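Local structure of adhesin (Streptococcus sanguinis SK1 = NCTC 7863, 6VT2) at residues K355-A358 / A359-N363. The protein probably mediates bacterial attachment to host surfaces by binding sialoglycans through two tandem Siglec-like modules. Sequence-based numbering, arbitrary orientation.
Sequences KVRA and ANTGN
N360 reaches back and gives its side-chain amide to the carbonyl of V356: ND2 lies 2.8 Å from V356 O, the N-H pointing at the oxygen at 160°. The acceptor sits close to the amide plane of N360, while ND2 is tilted 28° from the carbonyl plane of V356. With CG beside the backbone N (chi1 -78°), the amide is folded back toward the preceding turn. At its other end N363 ND2 donates to N360 OD1 at 2.9 Å, in the plane of both amides, and OD1 also accepts from the backbone N of N330. An asparagine suits this buried place because one flat group donates and accepts at once, and these bonds fix its rotation. This is the C-terminal end of helix 346-360 in the atypical Rib domain, where the bonding pattern tightens: A359 N still bonds K355 O at 3.0 Å, but N360 N turns to R357 O at 3.0 Å, and T361 N adds only a weak bond to R357 O. G362 has a positive phi at which any CB would press on the carbonyl O of T361, so glycine fits here, and N363 N then bonds N360 O. A water within hydrogen-bonding reach of A358 O (2.7 Å) and T361 O (3.1 Å) can link them. V356, a buried branched aliphatic, lays CG1 alongside the N360 amide, and both side chains pack against Y370 of strand 369-372. At the exposed surface the long R357 chain carries its charge to a salt bridge with E354 and meets T361 at an angle, R357 NH1 3.3 Å from T361 CG2.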
loop_
_atom_site.group_PDB
_atom_site.type_symbol
_atom_site.label_atom_id
_atom_site.label_comp_id
_atom_site.label_asym_id
_atom_site.label_seq_id
_atom_site.Cartn_x
_atom_site.Cartn_y
_atom_site.Cartn_z
ATOM N N LYS A 355 10.264 22.608 -49.660
ATOM C CA LYS A 355 10.812 23.260 -48.487
ATOM C C LYS A 355 9.855 23.171 -47.318
ATOM O O LYS A 355 10.296 23.027 -46.167
ATOM C CB LYS A 355 11.108 24.707 -48.779
ATOM C CG LYS A 355 12.259 24.932 -49.787
ATOM C CD LYS A 355 12.545 26.393 -50.015
ATOM C CE LYS A 355 13.604 26.540 -51.021
ATOM N NZ LYS A 355 14.031 27.982 -51.227
ATOM N N VAL A 356 8.551 23.294 -47.604
ATOM C CA VAL A 356 7.573 23.159 -46.528
ATOM C C VAL A 356 7.561 21.730 -46.002
ATOM O O VAL A 356 7.578 21.517 -44.778
ATOM C CB VAL A 356 6.182 23.592 -47.000
ATOM C CG1 VAL A 356 5.173 23.224 -45.974
ATOM C CG2 VAL A 356 6.125 25.034 -47.290
ATOM N N ARG A 357 7.679 20.762 -46.903
ATOM C CA ARG A 357 7.727 19.360 -46.517
ATOM C C ARG A 357 8.912 19.113 -45.607
ATOM O O ARG A 357 8.770 18.548 -44.500
ATOM C CB ARG A 357 7.806 18.509 -47.784
ATOM C CG ARG A 357 7.776 16.974 -47.529
ATOM C CD ARG A 357 8.497 16.225 -48.643
ATOM N NE ARG A 357 9.927 16.536 -48.656
ATOM C CZ ARG A 357 10.812 16.166 -47.724
ATOM N NH1 ARG A 357 10.446 15.429 -46.677
ATOM N NH2 ARG A 357 12.080 16.549 -47.839
ATOM N N ALA A 358 10.087 19.532 -46.072
ATOM C CA ALA A 358 11.316 19.306 -45.318
ATOM C C ALA A 358 11.252 19.946 -43.944
ATOM O O ALA A 358 11.826 19.421 -42.994
ATOM C CB ALA A 358 12.526 19.850 -46.077
ATOM N N ALA A 359 10.610 21.106 -43.829
ATOM C CA ALA A 359 10.548 21.830 -42.572
ATOM C C ALA A 359 9.598 21.193 -41.579
ATOM O O ALA A 359 9.566 21.611 -40.406
ATOM C CB ALA A 359 10.116 23.273 -42.814
ATOM N N ASN A 360 8.813 20.241 -42.032
ATOM C CA ASN A 360 7.753 19.741 -41.193
ATOM C C ASN A 360 7.811 18.251 -40.964
ATOM O O ASN A 360 6.960 17.733 -40.235
ATOM C CB ASN A 360 6.400 20.121 -41.755
ATOM C CG ASN A 360 6.100 21.517 -41.447
ATOM O OD1 ASN A 360 5.814 21.806 -40.319
ATOM N ND2 ASN A 360 6.317 22.437 -42.413
ATOM N N THR A 361 8.774 17.541 -41.535
ATOM C CA THR A 361 8.933 16.142 -41.159
ATOM C C THR A 361 9.238 16.040 -39.660
ATOM O O THR A 361 9.998 16.833 -39.094
ATOM C CB THR A 361 10.015 15.484 -42.003
ATOM O OG1 THR A 361 11.211 16.258 -41.963
ATOM C CG2 THR A 361 9.567 15.396 -43.466
ATOM N N GLY A 362 8.554 15.111 -38.976
ATOM C CA GLY A 362 8.673 15.023 -37.539
ATOM C C GLY A 362 7.787 15.956 -36.754
ATOM O O GLY A 362 7.704 15.808 -35.527
ATOM N N ASN A 363 7.090 16.880 -37.419
ATOM C CA ASN A 363 6.183 17.809 -36.778
ATOM C C ASN A 363 4.742 17.532 -37.164
ATOM O O ASN A 363 3.931 17.218 -36.313
ATOM C CB ASN A 363 6.578 19.227 -37.179
ATOM C CG ASN A 363 5.632 20.254 -36.662
ATOM O OD1 ASN A 363 5.173 20.175 -35.527
ATOM N ND2 ASN A 363 5.280 21.214 -37.508
HETATM O O HOH W 1 11.820 19.042 -40.272
#